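Local atomic coordinates of uncharacterized protein (Bacteroides fragilis, PDB entry 3EWL), a protein that is of unknown function but has a thioredoxin-like domain with a CxxC pattern, consistent with a possible thiol-disulfide redox role. Residues Ala68-Pro71 with Asp72-Glu76; Gly92-Ala96 with Gly97-Thr101. All blocks are in the same frame, centred on the assembly; numbering follows the deposited sequence.

Contact 1 (68-76) and contact 2 (92-101) lie where two neighbouring parallel strands, 64-70 and 90-93, leave the mixed sheet of the thioredoxin-like domain. They come in series along the chain, the first closing before the second opens, and their centres are about 8 Å apart. Helix 75-82 connects the two strands as the helix of a beta-alpha-beta unit; after strand 90-93 the chain turns into the short helix 98-101. The two contacts are tied directly. Ala68 O lies 2.7 Å from Gly92 N, a probable hydrogen bond between the strands, and beyond the strands the Asp72 carboxylate forms a salt bridge with Arg100. Both loops therefore belong to one corner of the fold.

Contact 1: Ala68-Pro71 with Asp72-Glu76; sequences AIYP and DENRE
Tyr70 and Pro71 meet Asp72 and Asn74 where the chain leaves the sheet and bends toward a helix. Ala68 and Ile69 belong to the buried strand: small Ala68 packs on Phe33 and Tyr35, while branched Ile69 fills the space against Phe34 and Ile99. Tyr70 carries the contact. With CG anti to the backbone N (chi1 174°), its ring extends forward beneath the turn of Asp72 to Asn74, and Asp72 N sits 3.7 Å above the centre of one face. That buried N-H points at the ring and has no conventional acceptor. The carboxylate plane of Asp72 stands almost perpendicular to the ring, and Asp72 CB is 3.5 Å from Tyr70 OH. This is the strand-to-helix connection of a beta-alpha-beta unit in the thioredoxin-like domain, joining strand 64-70 to helix 75-82. Tyrosine suits the place because its flat body lines the turn while its hydroxyl receives a hydrogen bond from Asn74 N at 2.9 Å, bent (137°), its donor at the ring edge, in plane. Asn74 stands at the N-cap position, but its side chain makes no capping bond; Asn74 CB lies 3.0 Å from Tyr70 OH. Pro71, without an N-H to give to a sheet neighbour, comes just after the strand's last residue; its CG approaches Asp72 OD2 at 3.9 Å. Asp72 OD1 forms a salt bridge with Arg100, and the backbone O of Asp72 accepts a hydrogen bond from Trp93 NE1.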
ATOM      1  N   ALA A  68       0.420   2.989  -1.358  1.00 17.68           N
ATOM      2  CA  ALA A  68       1.772   2.788  -0.897  1.00 16.53           C
ATOM      3  C   ALA A  68       2.019   3.802   0.218  1.00 17.70           C
ATOM      4  O   ALA A  68       1.897   5.050   0.019  1.00 18.19           O
ATOM      5  CB  ALA A  68       2.760   2.984  -2.100  1.00 16.08           C
ATOM      6  N   ILE A  69       2.375   3.276   1.381  1.00 16.74           N
ATOM      7  CA  ILE A  69       2.501   4.048   2.575  1.00 16.93           C
ATOM      8  C   ILE A  69       3.890   3.915   3.206  1.00 17.87           C
ATOM      9  O   ILE A  69       4.348   2.791   3.505  1.00 19.54           O
ATOM     10  CB  ILE A  69       1.423   3.593   3.628  1.00 16.03           C
ATOM     11  CG1 ILE A  69       0.007   3.848   3.089  1.00 14.26           C
ATOM     12  CG2 ILE A  69       1.608   4.331   4.959  1.00 16.88           C
ATOM     13  CD1 ILE A  69      -0.299   5.407   2.803  1.00 14.03           C
ATOM     14  N   TYR A  70       4.543   5.053   3.442  1.00 17.46           N
ATOM     15  CA  TYR A  70       5.803   5.077   4.220  1.00 16.79           C
ATOM     16  C   TYR A  70       5.433   5.409   5.664  1.00 16.55           C
ATOM     17  O   TYR A  70       4.766   6.393   5.902  1.00 17.61           O
ATOM     18  CB  TYR A  70       6.759   6.123   3.650  1.00 16.98           C
ATOM     19  CG  TYR A  70       8.030   6.314   4.470  1.00 16.69           C
ATOM     20  CD1 TYR A  70       8.905   5.233   4.752  1.00 14.38           C
ATOM     21  CD2 TYR A  70       8.369   7.577   4.938  1.00 17.41           C
ATOM     22  CE1 TYR A  70      10.064   5.433   5.519  1.00 16.22           C
ATOM     23  CE2 TYR A  70       9.519   7.794   5.686  1.00 15.09           C
ATOM     24  CZ  TYR A  70      10.372   6.742   5.959  1.00 18.83           C
ATOM     25  OH  TYR A  70      11.507   7.026   6.718  1.00 16.73           O
ATOM     26  N   PRO A  71       5.820   4.546   6.628  1.00 17.67           N
ATOM     27  CA  PRO A  71       5.370   4.687   8.002  1.00 17.61           C
ATOM     28  C   PRO A  71       6.378   5.315   8.939  1.00 18.23           C
ATOM     29  O   PRO A  71       6.029   5.559  10.107  1.00 17.40           O
ATOM     30  CB  PRO A  71       5.104   3.246   8.449  1.00 17.52           C
ATOM     31  CG  PRO A  71       6.030   2.421   7.602  1.00 19.02           C
ATOM     32  CD  PRO A  71       6.381   3.198   6.349  1.00 17.98           C
ATOM     33  N   ASP A  72       7.590   5.593   8.444  1.00 19.07           N
ATOM     34  CA  ASP A  72       8.670   6.057   9.327  1.00 19.89           C
ATOM     35  C   ASP A  72       8.935   7.561   9.205  1.00 20.93           C
ATOM     36  O   ASP A  72       8.002   8.305   8.814  1.00 19.22           O
ATOM     37  CB  ASP A  72       9.887   5.132   9.230  1.00 20.18           C
ATOM     38  CG  ASP A  72       9.527   3.695   9.685  1.00 23.36           C
ATOM     39  OD1 ASP A  72       8.980   3.583  10.804  1.00 22.61           O
ATOM     40  OD2 ASP A  72       9.718   2.690   8.940  1.00 21.23           O
ATOM     41  N   GLU A  73      10.136   8.025   9.559  1.00 20.87           N
ATOM     42  CA  GLU A  73      10.304   9.462   9.852  1.00 23.03           C
ATOM     43  C   GLU A  73      11.144  10.290   8.888  1.00 22.45           C
ATOM     44  O   GLU A  73      11.170  11.534   8.961  1.00 21.55           O
ATOM     45  CB  GLU A  73      10.788   9.640  11.286  1.00 23.25           C
ATOM     46  CG  GLU A  73       9.603   9.874  12.228  1.00 30.10           C
ATOM     47  CD  GLU A  73       9.952   9.725  13.690  1.00 37.21           C
ATOM     48  OE1 GLU A  73      11.035  10.202  14.111  1.00 39.87           O
ATOM     49  OE2 GLU A  73       9.128   9.129  14.426  1.00 40.03           O
ATOM     50  N   ASN A  74      11.818   9.601   7.968  1.00 23.21           N
ATOM     51  CA  ASN A  74      12.573  10.260   6.890  1.00 23.80           C
ATOM     52  C   ASN A  74      11.711  10.863   5.790  1.00 22.61           C
ATOM     53  O   ASN A  74      11.774  10.414   4.636  1.00 21.85           O
ATOM     54  CB  ASN A  74      13.496   9.263   6.219  1.00 24.36           C
ATOM     55  CG  ASN A  74      14.869   9.371   6.694  1.00 29.52           C
ATOM     56  OD1 ASN A  74      15.134   9.193   7.906  1.00 35.00           O
ATOM     57  ND2 ASN A  74      15.804   9.669   5.760  1.00 28.51           N
ATOM     58  N   ARG A  75      10.942  11.898   6.136  1.00 22.72           N
ATOM     59  CA  ARG A  75      10.036  12.569   5.181  1.00 22.28           C
ATOM     60  C   ARG A  75      10.730  13.166   3.913  1.00 21.71           C
ATOM     61  O   ARG A  75      10.123  13.158   2.841  1.00 21.11           O
ATOM     62  CB  ARG A  75       9.167  13.635   5.887  1.00 21.50           C
ATOM     63  CG  ARG A  75       9.846  14.943   6.145  1.00 22.63           C
ATOM     64  CD  ARG A  75       8.818  16.061   5.912  1.00 28.01           C
ATOM     65  NE  ARG A  75       8.338  16.614   7.165  1.00 27.53           N
ATOM     66  CZ  ARG A  75       7.246  17.360   7.334  1.00 26.82           C
ATOM     67  NH1 ARG A  75       6.960  17.774   8.562  1.00 24.98           N
ATOM     68  NH2 ARG A  75       6.424  17.664   6.327  1.00 21.97           N
ATOM     69  N   GLU A  76      11.970  13.659   4.054  1.00 21.63           N
ATOM     70  CA  GLU A  76      12.730  14.244   2.944  1.00 23.71           C
ATOM     71  C   GLU A  76      13.090  13.205   1.899  1.00 23.24           C
ATOM     72  O   GLU A  76      12.773  13.381   0.731  1.00 23.64           O
ATOM     73  CB  GLU A  76      13.970  15.030   3.415  1.00 24.20           C
ATOM     74  CG  GLU A  76      13.580  16.211   4.299  1.00 30.33           C
ATOM     75  CD  GLU A  76      14.679  17.263   4.458  1.00 38.73           C
ATOM     76  OE1 GLU A  76      15.217  17.342   5.581  1.00 41.28           O
ATOM     77  OE2 GLU A  76      15.006  18.006   3.480  1.00 42.99           O
TER

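Contact 2: Gly92-Ala96 with Gly97-Thr101; sequences GWNKA and GDIRT
Asn94 reaches across to Asp98 and Ile99 in the turn that takes the chain from strand 90-93 of the thioredoxin-like domain into the short helix 98-101. Residues Asn94 to Gly97 form a type I beta turn, followed directly by the helix.

The backbone closes this turn through Gly97 N, which donates to Asn94 O at 2.9 Å from well above the carbonyl plane. Gly97 is at the N-cap position, and its positive phi by itself favours glycine. Its own carbonyl oxygen takes two bonds from Thr101, one from the backbone N and one from OG1, within the first turn of the helix.

Side-chain hydrogen bonds make Asn94 the link between strand end and helix start. Its CG is anti to the backbone N (chi1 -178°), which carries the amide to the helix start. That amide is nearly coplanar with the Asp98 carboxylate, 11° apart, and ND2 donates to Asp98 OD2 at 2.8 Å, meeting that oxygen nearly along its C-O axis. Asn94 OD1 and Asp98 OD2, both acceptors, come within 3.0 Å without bonding, an approach that accompanies the ND2 bond. OD1 accepts from Ile99 N at 3.0 Å, a nearly straight bond (165°). A water also donates to OD1 and accepts from Arg100 N, carrying the link one residue farther along the helix. Asparagine suits this buried place because ND2 gives to Asp98 OD2 and Thr11 O while OD1 receives from Ile99 N and the water.

Nonpolar packing is lighter: Ile99 covers a face of the Asn94 amide with its longer branch, bringing CD1 to 3.6 Å from Asn94 CG.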
ATOM      1  N   GLY A  92       1.851   7.714  -0.146  1.00 19.56           N
ATOM      2  CA  GLY A  92       1.567   8.521   1.046  1.00 19.23           C
ATOM      3  C   GLY A  92       2.546   8.333   2.193  1.00 19.30           C
ATOM      4  O   GLY A  92       3.192   7.312   2.283  1.00 19.23           O
ATOM      5  N   TRP A  93       2.650   9.330   3.063  1.00 18.94           N
ATOM      6  CA  TRP A  93       3.453   9.256   4.274  1.00 18.91           C
ATOM      7  C   TRP A  93       2.497   9.386   5.445  1.00 18.39           C
ATOM      8  O   TRP A  93       1.726  10.326   5.485  1.00 19.59           O
ATOM      9  CB  TRP A  93       4.479  10.422   4.314  1.00 18.79           C
ATOM     10  CG  TRP A  93       5.221  10.628   5.641  1.00 19.72           C
ATOM     11  CD1 TRP A  93       5.816   9.667   6.396  1.00 19.58           C
ATOM     12  CD2 TRP A  93       5.484  11.877   6.310  1.00 19.07           C
ATOM     13  NE1 TRP A  93       6.408  10.225   7.500  1.00 18.83           N
ATOM     14  CE2 TRP A  93       6.222  11.579   7.474  1.00 19.66           C
ATOM     15  CE3 TRP A  93       5.172  13.225   6.027  1.00 21.25           C
ATOM     16  CZ2 TRP A  93       6.642  12.577   8.390  1.00 22.09           C
ATOM     17  CZ3 TRP A  93       5.571  14.220   6.927  1.00 21.60           C
ATOM     18  CH2 TRP A  93       6.305  13.889   8.100  1.00 22.72           C
ATOM     19  N   ASN A  94       2.577   8.471   6.406  1.00 18.13           N
ATOM     20  CA  ASN A  94       1.793   8.531   7.652  1.00 17.65           C
ATOM     21  C   ASN A  94       2.404   9.593   8.564  1.00 18.04           C
ATOM     22  O   ASN A  94       3.099   9.268   9.521  1.00 18.75           O
ATOM     23  CB  ASN A  94       1.783   7.151   8.316  1.00 17.66           C
ATOM     24  CG  ASN A  94       0.936   7.081   9.608  1.00 20.49           C
ATOM     25  OD1 ASN A  94       1.410   6.560  10.629  1.00 16.27           O
ATOM     26  ND2 ASN A  94      -0.325   7.587   9.561  1.00 20.97           N
ATOM     27  N   LYS A  95       2.182  10.859   8.210  1.00 18.46           N
ATOM     28  CA  LYS A  95       2.752  12.034   8.902  1.00 19.23           C
ATOM     29  C   LYS A  95       2.375  11.968  10.382  1.00 19.51           C
ATOM     30  O   LYS A  95       3.214  12.263  11.247  1.00 19.24           O
ATOM     31  CB  LYS A  95       2.215  13.319   8.245  1.00 19.82           C
ATOM     32  CG  LYS A  95       2.731  14.695   8.757  1.00 20.84           C
ATOM     33  CD  LYS A  95       2.182  15.817   7.836  1.00 22.18           C
ATOM     34  CE  LYS A  95       2.577  17.246   8.300  1.00 22.10           C
ATOM     35  NZ  LYS A  95       2.038  17.536   9.714  1.00 22.33           N
ATOM     36  N   ALA A  96       1.150  11.530  10.673  1.00 18.85           N
ATOM     37  CA  ALA A  96       0.707  11.392  12.076  1.00 20.54           C
ATOM     38  C   ALA A  96       1.584  10.434  12.914  1.00 20.54           C
ATOM     39  O   ALA A  96       1.678  10.611  14.126  1.00 20.96           O
ATOM     40  CB  ALA A  96      -0.785  11.029  12.165  1.00 20.33           C
ATOM     41  N   GLY A  97       2.250   9.465  12.259  1.00 20.60           N
ATOM     42  CA  GLY A  97       3.151   8.527  12.940  1.00 20.74           C
ATOM     43  C   GLY A  97       2.441   7.446  13.751  1.00 21.12           C
ATOM     44  O   GLY A  97       3.083   6.678  14.451  1.00 22.18           O
ATOM     45  N   ASP A  98       1.115   7.372  13.670  1.00 21.14           N
ATOM     46  CA  ASP A  98       0.342   6.446  14.528  1.00 20.87           C
ATOM     47  C   ASP A  98       0.410   4.983  14.109  1.00 19.66           C
ATOM     48  O   ASP A  98       0.138   4.105  14.937  1.00 18.72           O
ATOM     49  CB  ASP A  98      -1.128   6.868  14.642  1.00 21.56           C
ATOM     50  CG  ASP A  98      -1.745   7.242  13.278  1.00 25.41           C
ATOM     51  OD1 ASP A  98      -2.961   7.524  13.239  1.00 28.92           O
ATOM     52  OD2 ASP A  98      -1.026   7.274  12.248  1.00 28.67           O
ATOM     53  N   ILE A  99       0.744   4.705  12.846  1.00 17.65           N
ATOM     54  CA  ILE A  99       0.924   3.311  12.415  1.00 16.80           C
ATOM     55  C   ILE A  99       2.027   2.626  13.241  1.00 18.01           C
ATOM     56  O   ILE A  99       1.850   1.529  13.730  1.00 17.20           O
ATOM     57  CB  ILE A  99       1.223   3.208  10.912  1.00 17.08           C
ATOM     58  CG1 ILE A  99      -0.064   3.478  10.098  1.00 15.64           C
ATOM     59  CG2 ILE A  99       1.796   1.776  10.553  1.00 17.36           C
ATOM     60  CD1 ILE A  99       0.205   3.689   8.627  1.00 13.15           C
ATOM     61  N   ARG A 100       3.139   3.313  13.436  1.00 18.67           N
ATOM     62  CA  ARG A 100       4.184   2.810  14.297  1.00 20.13           C
ATOM     63  C   ARG A 100       3.834   2.999  15.764  1.00 20.99           C
ATOM     64  O   ARG A 100       3.866   2.053  16.497  1.00 22.14           O
ATOM     65  CB  ARG A 100       5.513   3.481  13.969  1.00 19.95           C
ATOM     66  CG  ARG A 100       6.047   3.122  12.567  1.00 19.08           C
ATOM     67  CD  ARG A 100       6.500   1.652  12.460  1.00 19.39           C
ATOM     68  NE  ARG A 100       7.441   1.461  11.348  1.00 22.21           N
ATOM     69  CZ  ARG A 100       7.688   0.280  10.786  1.00 24.47           C
ATOM     70  NH1 ARG A 100       7.083  -0.817  11.256  1.00 26.12           N
ATOM     71  NH2 ARG A 100       8.527   0.176   9.764  1.00 22.32           N
ATOM     72  N   THR A 101       3.478   4.199  16.202  1.00 22.79           N
ATOM     73  CA  THR A 101       3.316   4.398  17.649  1.00 23.88           C
ATOM     74  C   THR A 101       2.175   3.593  18.253  1.00 23.81           C
ATOM     75  O   THR A 101       2.260   3.230  19.398  1.00 23.57           O
ATOM     76  CB  THR A 101       3.231   5.886  18.075  1.00 24.08           C
ATOM     77  OG1 THR A 101       2.108   6.496  17.455  1.00 26.68           O
ATOM     78  CG2 THR A 101       4.482   6.624  17.655  1.00 25.94           C
TER
HETATM   79  O   HOH W   1       3.785   5.734  11.525  1.00 16.57           O